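Local coordinates for protein L-asparaginase I (PDB 2OCD) that probably hydrolyses L-asparagine to L-aspartate and ammonium as a homotetrameric cytoplasmic amidohydrolase, at residues T91-S102 / R157-H165; W68-Y79 / E202-P210. All coordinates share one frame; numbering follows the deposited sequence.

Contact 1. Residues T91-S102 / R157-H165; sequences TDTMAYTASALS and RGNRSRKSH. With ACT (acetate ion), chain G.
Lys163 stretches out to Thr91 and Asp92 just before helix 94-104. With CG anti to the backbone N (chi1 -165°) and the rest of the chain extended, it crosses the Thr91 side chain at about a right angle. Its CD rests against Thr91 O, while Lys163 NZ forms a salt bridge to Asp92 OD2 (2.8 Å) and donates to Thr91 OG1 (3.3 Å), so that one long chain ties both residues together. Asp92 OD1 is held by Asn247 of a second subunit, and Asp92 N bonds weakly to an acetate oxygen.

Further along, small residues let the helix settle on the 157-165 backbone. Ala95 CB lies 3.6 Å from Ser161 O, and Ala98 CB is 3.9 Å from Gly158 CA, where no side chain intervenes. Ser99 OG turns back to Ala95 O (2.9 Å) and packs beside Asn159 CA. Ser102 OG both donates to Ser99 O (2.7 Å) and accepts from Asn159 ND2 (3.0 Å), the hydroxyl lying 26° out of the Asn159 amide plane; this amide nitrogen also serves Arg332 O.

The Thr91, Asp92 and Lys163 cluster is consistent with the Thr-Lys-Asp triad of bacterial asparaginases, Thr91 being a predicted active-site residue.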
loop_
_atom_site.group_PDB
_atom_site.type_symbol
_atom_site.label_atom_id
_atom_site.label_comp_id
_atom_site.label_asym_id
_atom_site.label_seq_id
_atom_site.Cartn_x
_atom_site.Cartn_y
_atom_site.Cartn_z
ATOM N N THR B 91 -19.915 -11.329 -11.878
ATOM C CA THR B 91 -19.091 -10.137 -11.744
ATOM C C THR B 91 -18.991 -9.283 -13.019
ATOM O O THR B 91 -18.762 -8.073 -12.927
ATOM C CB THR B 91 -17.624 -10.447 -11.238
ATOM O OG1 THR B 91 -17.003 -11.341 -12.157
ATOM C CG2 THR B 91 -17.606 -11.047 -9.829
ATOM N N ASP B 92 -19.106 -9.855 -14.205
ATOM C CA ASP B 92 -18.790 -9.016 -15.380
ATOM C C ASP B 92 -19.572 -7.690 -15.406
ATOM O O ASP B 92 -19.021 -6.664 -15.795
ATOM C CB ASP B 92 -18.994 -9.781 -16.690
ATOM C CG ASP B 92 -17.909 -10.831 -16.931
ATOM O OD1 ASP B 92 -18.109 -11.706 -17.814
ATOM O OD2 ASP B 92 -16.864 -10.796 -16.242
ATOM N N THR B 93 -20.842 -7.708 -15.019
ATOM C CA THR B 93 -21.648 -6.516 -15.108
ATOM C C THR B 93 -22.324 -6.192 -13.781
ATOM O O THR B 93 -23.261 -5.420 -13.706
ATOM C CB THR B 93 -22.701 -6.609 -16.208
ATOM O OG1 THR B 93 -23.641 -7.607 -15.852
ATOM C CG2 THR B 93 -22.075 -6.923 -17.572
HETATM N N MSE B 94 -21.773 -6.736 -12.721
HETATM C CA MSE B 94 -22.266 -6.512 -11.413
HETATM C C MSE B 94 -22.341 -5.036 -11.110
HETATM O O MSE B 94 -23.257 -4.629 -10.417
HETATM C CB MSE B 94 -21.364 -7.192 -10.425
HETATM C CG MSE B 94 -21.792 -7.021 -9.039
HETATM SE SE MSE B 94 -20.767 -8.254 -7.929
HETATM C CE MSE B 94 -19.546 -7.058 -7.087
ATOM N N ALA B 95 -21.385 -4.238 -11.602
ATOM C CA ALA B 95 -21.365 -2.780 -11.322
ATOM C C ALA B 95 -22.436 -2.043 -12.077
ATOM O O ALA B 95 -22.981 -1.055 -11.573
ATOM C CB ALA B 95 -20.014 -2.145 -11.593
ATOM N N TYR B 96 -22.754 -2.503 -13.280
ATOM C CA TYR B 96 -23.837 -1.873 -14.030
ATOM C C TYR B 96 -25.146 -2.205 -13.362
ATOM O O TYR B 96 -26.027 -1.359 -13.245
ATOM C CB TYR B 96 -23.881 -2.328 -15.464
ATOM C CG TYR B 96 -22.743 -1.843 -16.331
ATOM C CD1 TYR B 96 -21.590 -2.591 -16.459
ATOM C CD2 TYR B 96 -22.856 -0.693 -17.089
ATOM C CE1 TYR B 96 -20.525 -2.169 -17.269
ATOM C CE2 TYR B 96 -21.820 -0.275 -17.909
ATOM C CZ TYR B 96 -20.654 -1.011 -17.983
ATOM O OH TYR B 96 -19.614 -0.620 -18.796
ATOM N N THR B 97 -25.313 -3.436 -12.919
ATOM C CA THR B 97 -26.537 -3.733 -12.246
ATOM C C THR B 97 -26.707 -2.865 -10.980
ATOM O O THR B 97 -27.766 -2.288 -10.740
ATOM C CB THR B 97 -26.623 -5.208 -11.958
ATOM O OG1 THR B 97 -26.857 -5.870 -13.210
ATOM C CG2 THR B 97 -27.777 -5.503 -11.002
ATOM N N ALA B 98 -25.665 -2.769 -10.170
ATOM C CA ALA B 98 -25.802 -2.191 -8.819
ATOM C C ALA B 98 -26.146 -0.724 -8.993
ATOM O O ALA B 98 -26.939 -0.142 -8.242
ATOM C CB ALA B 98 -24.526 -2.346 -8.046
ATOM N N SER B 99 -25.556 -0.151 -10.030
ATOM C CA SER B 99 -25.806 1.192 -10.414
ATOM C C SER B 99 -27.247 1.453 -10.836
ATOM O O SER B 99 -27.906 2.388 -10.331
ATOM C CB SER B 99 -24.866 1.547 -11.549
ATOM O OG SER B 99 -23.546 1.732 -11.047
ATOM N N ALA B 100 -27.683 0.691 -11.830
ATOM C CA ALA B 100 -29.063 0.738 -12.337
ATOM C C ALA B 100 -30.070 0.766 -11.203
ATOM O O ALA B 100 -30.942 1.654 -11.162
ATOM C CB ALA B 100 -29.342 -0.469 -13.228
ATOM N N LEU B 101 -29.939 -0.215 -10.294
ATOM C CA LEU B 101 -30.859 -0.372 -9.190
ATOM C C LEU B 101 -30.825 0.812 -8.233
ATOM O O LEU B 101 -31.854 1.089 -7.590
ATOM C CB LEU B 101 -30.586 -1.656 -8.395
ATOM C CG LEU B 101 -30.769 -2.969 -9.198
ATOM C CD1 LEU B 101 -30.203 -4.176 -8.461
ATOM C CD2 LEU B 101 -32.268 -3.198 -9.616
ATOM N N SER B 102 -29.665 1.476 -8.080
ATOM C CA SER B 102 -29.588 2.609 -7.174
ATOM C C SER B 102 -30.578 3.672 -7.624
ATOM O O SER B 102 -31.304 4.214 -6.781
ATOM C CB SER B 102 -28.193 3.187 -7.047
ATOM O OG SER B 102 -27.845 3.980 -8.150
ATOM N N ARG B 157 -20.456 1.891 -2.223
ATOM C CA ARG B 157 -21.697 2.411 -2.816
ATOM C C ARG B 157 -21.860 1.807 -4.206
ATOM O O ARG B 157 -20.944 1.843 -4.992
ATOM C CB ARG B 157 -21.689 3.934 -2.869
ATOM C CG ARG B 157 -22.962 4.524 -3.438
ATOM C CD ARG B 157 -23.132 6.035 -3.126
ATOM N NE ARG B 157 -23.406 6.237 -1.713
ATOM C CZ ARG B 157 -23.056 7.294 -0.999
ATOM N NH1 ARG B 157 -22.422 8.297 -1.541
ATOM N NH2 ARG B 157 -23.346 7.330 0.286
ATOM N N GLY B 158 -23.019 1.225 -4.485
ATOM C CA GLY B 158 -23.265 0.523 -5.727
ATOM C C GLY B 158 -22.962 1.345 -6.932
ATOM O O GLY B 158 -22.199 0.935 -7.814
ATOM N N ASN B 159 -23.510 2.556 -6.968
ATOM C CA ASN B 159 -23.275 3.457 -8.103
ATOM C C ASN B 159 -21.954 4.218 -8.052
ATOM O O ASN B 159 -21.693 5.033 -8.934
ATOM C CB ASN B 159 -24.450 4.404 -8.276
ATOM C CG ASN B 159 -24.625 5.353 -7.115
ATOM O OD1 ASN B 159 -23.703 5.610 -6.359
ATOM N ND2 ASN B 159 -25.837 5.881 -6.977
ATOM N N ARG B 160 -21.091 3.943 -7.073
ATOM C CA ARG B 160 -19.697 4.442 -7.142
ATOM C C ARG B 160 -18.655 3.383 -7.586
ATOM O O ARG B 160 -17.429 3.666 -7.606
ATOM C CB ARG B 160 -19.247 5.000 -5.816
ATOM C CG ARG B 160 -20.101 6.109 -5.342
ATOM C CD ARG B 160 -19.816 7.339 -6.131
ATOM N NE ARG B 160 -19.976 8.533 -5.310
ATOM C CZ ARG B 160 -19.339 9.666 -5.542
ATOM N NH1 ARG B 160 -18.507 9.758 -6.581
ATOM N NH2 ARG B 160 -19.543 10.698 -4.732
ATOM N N SER B 161 -19.143 2.216 -8.013
ATOM C CA SER B 161 -18.285 1.063 -8.177
ATOM C C SER B 161 -17.926 0.739 -9.588
ATOM O O SER B 161 -18.659 1.026 -10.498
ATOM C CB SER B 161 -18.936 -0.168 -7.512
ATOM O OG SER B 161 -18.770 -0.058 -6.093
ATOM N N ARG B 162 -16.774 0.132 -9.757
ATOM C CA ARG B 162 -16.508 -0.556 -10.983
ATOM C C ARG B 162 -15.493 -1.664 -10.858
ATOM O O ARG B 162 -14.716 -1.698 -9.927
ATOM C CB ARG B 162 -16.138 0.405 -12.095
ATOM C CG ARG B 162 -15.156 1.515 -11.737
ATOM C CD ARG B 162 -15.530 2.833 -12.438
ATOM N NE ARG B 162 -14.690 3.159 -13.596
ATOM C CZ ARG B 162 -14.689 2.551 -14.790
ATOM N NH1 ARG B 162 -15.478 1.500 -15.078
ATOM N NH2 ARG B 162 -13.856 3.006 -15.719
ATOM N N LYS B 163 -15.561 -2.577 -11.823
ATOM C CA LYS B 163 -14.640 -3.688 -11.926
ATOM C C LYS B 163 -13.328 -3.200 -12.497
ATOM O O LYS B 163 -13.181 -2.967 -13.689
ATOM C CB LYS B 163 -15.201 -4.825 -12.776
ATOM C CG LYS B 163 -14.421 -6.155 -12.617
ATOM C CD LYS B 163 -15.292 -7.342 -13.019
ATOM C CE LYS B 163 -14.515 -8.577 -13.441
ATOM N NZ LYS B 163 -15.371 -9.479 -14.309
ATOM N N SER B 164 -12.373 -3.078 -11.597
ATOM C CA SER B 164 -11.090 -2.474 -11.875
ATOM C C SER B 164 -10.108 -3.534 -12.351
ATOM O O SER B 164 -9.181 -3.220 -13.124
ATOM C CB SER B 164 -10.573 -1.834 -10.587
ATOM O OG SER B 164 -10.598 -2.767 -9.520
ATOM N N HIS B 165 -10.313 -4.776 -11.898
ATOM C CA HIS B 165 -9.364 -5.844 -12.205
ATOM C C HIS B 165 -10.101 -7.129 -12.595
ATOM O O HIS B 165 -11.123 -7.473 -11.990
ATOM C CB HIS B 165 -8.426 -6.074 -11.011
ATOM C CG HIS B 165 -7.147 -6.786 -11.350
ATOM N ND1 HIS B 165 -5.928 -6.392 -10.842
ATOM C CD2 HIS B 165 -6.899 -7.888 -12.105
ATOM C CE1 HIS B 165 -4.985 -7.214 -11.275
ATOM N NE2 HIS B 165 -5.548 -8.129 -12.046
HETATM C C ACT G . -19.817 -14.128 -15.127
HETATM O O ACT G . -20.209 -15.021 -14.312
HETATM O OXT ACT G . -19.240 -13.133 -14.633
HETATM C CH3 ACT G . -20.004 -14.218 -16.624
HETATM O O HOH W 1 -20.354 2.875 -10.467
#

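Contact 2. Residues W68-Y79 / E202-P210; sequences WQLIADDIAANY and EFKVNPITP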
loop_
_atom_site.group_PDB
_atom_site.type_symbol
_atom_site.label_atom_id
_atom_site.label_comp_id
_atom_site.label_asym_id
_atom_site.label_seq_id
_atom_site.Cartn_x
_atom_site.Cartn_y
_atom_site.Cartn_z
ATOM N N TRP B 68 -32.675 -5.957 -15.370
ATOM C CA TRP B 68 -32.644 -5.084 -14.243
ATOM C C TRP B 68 -34.067 -4.941 -13.636
ATOM O O TRP B 68 -34.246 -4.988 -12.420
ATOM C CB TRP B 68 -32.176 -3.717 -14.707
ATOM C CG TRP B 68 -30.746 -3.634 -15.177
ATOM C CD1 TRP B 68 -29.781 -4.565 -14.988
ATOM C CD2 TRP B 68 -30.119 -2.533 -15.836
ATOM N NE1 TRP B 68 -28.584 -4.126 -15.502
ATOM C CE2 TRP B 68 -28.764 -2.888 -16.052
ATOM C CE3 TRP B 68 -30.567 -1.289 -16.295
ATOM C CZ2 TRP B 68 -27.840 -2.034 -16.706
ATOM C CZ3 TRP B 68 -29.631 -0.431 -16.953
ATOM C CH2 TRP B 68 -28.297 -0.817 -17.131
ATOM N N GLN B 69 -35.072 -4.749 -14.503
ATOM C CA GLN B 69 -36.466 -4.584 -14.104
ATOM C C GLN B 69 -36.924 -5.795 -13.328
ATOM O O GLN B 69 -37.544 -5.639 -12.259
ATOM C CB GLN B 69 -37.354 -4.427 -15.353
ATOM C CG GLN B 69 -38.759 -3.894 -15.125
ATOM C CD GLN B 69 -38.764 -2.479 -14.524
ATOM O OE1 GLN B 69 -38.078 -1.553 -15.015
ATOM N NE2 GLN B 69 -39.507 -2.318 -13.452
ATOM N N LEU B 70 -36.632 -6.991 -13.877
ATOM C CA LEU B 70 -36.897 -8.294 -13.229
ATOM C C LEU B 70 -36.334 -8.295 -11.811
ATOM O O LEU B 70 -37.088 -8.557 -10.859
ATOM C CB LEU B 70 -36.287 -9.455 -14.025
ATOM C CG LEU B 70 -36.733 -9.614 -15.508
ATOM C CD1 LEU B 70 -36.289 -10.953 -16.261
ATOM C CD2 LEU B 70 -38.272 -9.369 -15.638
ATOM N N ILE B 71 -35.043 -7.942 -11.645
ATOM C CA ILE B 71 -34.449 -7.918 -10.319
ATOM C C ILE B 71 -35.185 -6.881 -9.390
ATOM O O ILE B 71 -35.602 -7.189 -8.253
ATOM C CB ILE B 71 -32.935 -7.646 -10.389
ATOM C CG1 ILE B 71 -32.217 -8.664 -11.309
ATOM C CG2 ILE B 71 -32.322 -7.731 -9.026
ATOM C CD1 ILE B 71 -30.757 -8.277 -11.619
ATOM N N ALA B 72 -35.341 -5.654 -9.889
ATOM C CA ALA B 72 -36.089 -4.614 -9.172
ATOM C C ALA B 72 -37.485 -5.121 -8.811
ATOM O O ALA B 72 -37.934 -5.010 -7.694
ATOM C CB ALA B 72 -36.179 -3.346 -10.020
ATOM N N ASP B 73 -38.186 -5.704 -9.766
ATOM C CA ASP B 73 -39.546 -6.166 -9.492
ATOM C C ASP B 73 -39.593 -7.256 -8.454
ATOM O O ASP B 73 -40.553 -7.362 -7.732
ATOM C CB ASP B 73 -40.193 -6.665 -10.757
ATOM C CG ASP B 73 -40.454 -5.560 -11.748
ATOM O OD1 ASP B 73 -40.513 -4.363 -11.348
ATOM O OD2 ASP B 73 -40.613 -5.921 -12.941
ATOM N N ASP B 74 -38.552 -8.070 -8.409
ATOM C CA ASP B 74 -38.484 -9.181 -7.491
ATOM C C ASP B 74 -38.293 -8.588 -6.096
ATOM O O ASP B 74 -39.069 -8.839 -5.162
ATOM C CB ASP B 74 -37.329 -10.071 -7.923
ATOM C CG ASP B 74 -37.087 -11.204 -6.989
ATOM O OD1 ASP B 74 -35.949 -11.718 -6.847
ATOM O OD2 ASP B 74 -38.048 -11.583 -6.362
ATOM N N ILE B 75 -37.313 -7.718 -5.964
ATOM C CA ILE B 75 -37.146 -6.992 -4.710
ATOM C C ILE B 75 -38.459 -6.341 -4.174
ATOM O O ILE B 75 -38.842 -6.575 -2.985
ATOM C CB ILE B 75 -35.986 -5.959 -4.830
ATOM C CG1 ILE B 75 -34.685 -6.713 -5.044
ATOM C CG2 ILE B 75 -35.860 -5.088 -3.534
ATOM C CD1 ILE B 75 -34.434 -7.698 -3.933
ATOM N N ALA B 76 -39.114 -5.546 -5.026
ATOM C CA ALA B 76 -40.385 -4.872 -4.702
ATOM C C ALA B 76 -41.420 -5.843 -4.135
ATOM O O ALA B 76 -42.073 -5.561 -3.118
ATOM C CB ALA B 76 -40.978 -4.207 -5.951
ATOM N N ALA B 77 -41.557 -6.987 -4.804
ATOM C CA ALA B 77 -42.517 -7.980 -4.405
ATOM C C ALA B 77 -42.136 -8.480 -3.034
ATOM O O ALA B 77 -43.011 -8.826 -2.263
ATOM C CB ALA B 77 -42.547 -9.107 -5.368
ATOM N N ASN B 78 -40.854 -8.522 -2.712
ATOM C CA ASN B 78 -40.455 -9.089 -1.441
ATOM C C ASN B 78 -40.143 -8.017 -0.407
ATOM O O ASN B 78 -39.780 -8.316 0.764
ATOM C CB ASN B 78 -39.273 -10.032 -1.646
ATOM C CG ASN B 78 -39.689 -11.324 -2.279
ATOM O OD1 ASN B 78 -39.395 -11.596 -3.455
ATOM N ND2 ASN B 78 -40.420 -12.125 -1.522
ATOM N N TYR B 79 -40.306 -6.774 -0.829
ATOM C CA TYR B 79 -39.857 -5.647 -0.022
ATOM C C TYR B 79 -40.345 -5.651 1.418
ATOM O O TYR B 79 -39.586 -5.333 2.330
ATOM C CB TYR B 79 -40.235 -4.326 -0.666
ATOM C CG TYR B 79 -39.579 -3.182 0.021
ATOM C CD1 TYR B 79 -38.234 -2.893 -0.197
ATOM C CD2 TYR B 79 -40.280 -2.396 0.942
ATOM C CE1 TYR B 79 -37.612 -1.837 0.439
ATOM C CE2 TYR B 79 -39.654 -1.340 1.594
ATOM C CZ TYR B 79 -38.321 -1.059 1.322
ATOM O OH TYR B 79 -37.700 -0.005 1.938
ATOM N N GLU B 202 -42.500 6.947 0.745
ATOM C CA GLU B 202 -42.728 5.508 0.645
ATOM C C GLU B 202 -41.809 4.879 -0.391
ATOM O O GLU B 202 -41.514 5.493 -1.417
ATOM C CB GLU B 202 -44.198 5.225 0.337
ATOM C CG GLU B 202 -45.030 5.036 1.611
ATOM C CD GLU B 202 -46.523 5.218 1.387
ATOM O OE1 GLU B 202 -47.253 5.461 2.391
ATOM O OE2 GLU B 202 -46.967 5.125 0.210
ATOM N N PHE B 203 -41.346 3.661 -0.118
ATOM C CA PHE B 203 -40.497 2.957 -1.065
ATOM C C PHE B 203 -41.268 2.719 -2.330
ATOM O O PHE B 203 -42.428 2.325 -2.283
ATOM C CB PHE B 203 -40.021 1.611 -0.523
ATOM C CG PHE B 203 -39.412 0.681 -1.588
ATOM C CD1 PHE B 203 -38.117 0.849 -2.025
ATOM C CD2 PHE B 203 -40.156 -0.372 -2.134
ATOM C CE1 PHE B 203 -37.571 -0.016 -2.964
ATOM C CE2 PHE B 203 -39.601 -1.232 -3.102
ATOM C CZ PHE B 203 -38.316 -1.047 -3.505
ATOM N N LYS B 204 -40.604 2.935 -3.460
ATOM C CA LYS B 204 -41.174 2.616 -4.746
ATOM C C LYS B 204 -40.089 2.208 -5.762
ATOM O O LYS B 204 -38.972 2.696 -5.690
ATOM C CB LYS B 204 -41.897 3.841 -5.238
ATOM C CG LYS B 204 -42.739 3.593 -6.444
ATOM C CD LYS B 204 -42.398 4.585 -7.574
ATOM C CE LYS B 204 -42.769 6.038 -7.238
ATOM N NZ LYS B 204 -42.504 6.958 -8.406
ATOM N N VAL B 205 -40.442 1.339 -6.706
ATOM C CA VAL B 205 -39.603 1.026 -7.854
ATOM C C VAL B 205 -40.045 1.718 -9.144
ATOM O O VAL B 205 -41.164 1.529 -9.605
ATOM C CB VAL B 205 -39.578 -0.475 -8.143
ATOM C CG1 VAL B 205 -38.770 -0.742 -9.449
ATOM C CG2 VAL B 205 -39.019 -1.234 -6.925
ATOM N N ASN B 206 -39.123 2.480 -9.744
ATOM C CA ASN B 206 -39.376 3.242 -10.973
ATOM C C ASN B 206 -38.878 2.445 -12.198
ATOM O O ASN B 206 -37.795 1.912 -12.167
ATOM C CB ASN B 206 -38.650 4.608 -10.914
ATOM C CG ASN B 206 -39.301 5.640 -9.905
ATOM O OD1 ASN B 206 -40.544 5.753 -9.744
ATOM N ND2 ASN B 206 -38.428 6.429 -9.268
ATOM N N PRO B 207 -39.624 2.433 -13.303
ATOM C CA PRO B 207 -39.281 1.591 -14.452
ATOM C C PRO B 207 -38.050 2.025 -15.215
ATOM O O PRO B 207 -37.638 3.195 -15.151
ATOM C CB PRO B 207 -40.468 1.753 -15.383
ATOM C CG PRO B 207 -40.935 3.110 -15.119
ATOM C CD PRO B 207 -40.768 3.305 -13.605
ATOM N N ILE B 208 -37.492 1.065 -15.953
ATOM C CA ILE B 208 -36.311 1.273 -16.779
ATOM C C ILE B 208 -36.428 0.393 -18.021
ATOM O O ILE B 208 -36.884 -0.765 -17.931
ATOM C CB ILE B 208 -35.079 0.909 -15.981
ATOM C CG1 ILE B 208 -33.809 1.545 -16.546
ATOM C CG2 ILE B 208 -35.017 -0.603 -15.836
ATOM C CD1 ILE B 208 -32.758 1.986 -15.360
ATOM N N THR B 209 -36.072 0.992 -19.164
ATOM C CA THR B 209 -36.077 0.365 -20.483
ATOM C C THR B 209 -34.819 0.825 -21.258
ATOM O O THR B 209 -34.308 1.920 -20.976
ATOM C CB THR B 209 -37.247 0.853 -21.337
ATOM O OG1 THR B 209 -37.060 2.243 -21.558
ATOM C CG2 THR B 209 -38.615 0.622 -20.691
ATOM N N PRO B 210 -34.373 0.029 -22.278
ATOM C CA PRO B 210 -33.140 0.272 -23.016
ATOM C C PRO B 210 -33.171 1.580 -23.736
ATOM O O PRO B 210 -34.205 1.960 -24.236
ATOM C CB PRO B 210 -33.114 -0.854 -24.059
ATOM C CG PRO B 210 -34.015 -1.920 -23.517
ATOM C CD PRO B 210 -35.080 -1.156 -22.808
#
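Tyr79 and Phe203 lay their rings on one another in a parallel stack, with centroids 3.8 Å apart and planes only 3° from parallel. The rings are offset, Phe203 CD2 sitting over the centre of the tyrosine and Tyr79 CE1 over that of the phenylalanine. Tyr79 also meets Lys110 in a cation-pi contact, and its hydroxyl bonds to Gly109 N. The edge of Phe203 is taken up by Ala76, whose CA comes within 4.1 Å of CE2.

Apolar packing continues along the helix. Val205 straddles successive turns: with CG1 anti to the backbone N (chi1 175°), that methyl meets Ala72 CB and CG2 meets Ala76 CB, both pairs 3.7 Å apart. Alanines suit these places because their short side chains let the branched valine come close. At the other end Ile208 CD1 touches Trp68 CE3 at 4.0 Å.

The polar link is made by Gln69. Its chain bends at chi2 (62°), bringing Gln69 OE1 to Ile208 N at 2.8 Å, with the donor tilted modestly from the carbonyl plane. Gln69 NE2 donates to Asp73 OD1 (3.1 Å) one turn on, which limits rotation of the amide and keeps OE1 aimed at the extended chain. Glutamine fits here by accepting and donating at once.

Residues 204-205 pair antiparallel with strand 105-106, whose Phe105 packs on Ala72, Ile75 and Val205. Met104 of helix 94-104 meets Gln69 and Ile208, and helix 303-315 lies against Ile208 through His311 and Ser315.

Helix 94-104 joins the two contacts, whose centres are about 17 Å apart. While contact 1 uses the helix flank facing 157-165, Thr97, Ala100 and Leu101 pack on helix 65-78 of contact 2: Ala100 CB lies 3.4 Å from Trp68 CE3, and Leu101 CD2 is 3.9 Å from Ala72 CB. In sequence, contact 1 is nested inside the loop closed by contact 2. The Thr91-Asp92 end of contact 1 belongs to the predicted active site, with the Thr91 side chain about 6 Å from that of Thr14 and the Asp92 side chain about 4 Å from that of Ser60. Contact 2 is peripheral; its Trp68 side chain is about 9 Å from that of Ser60.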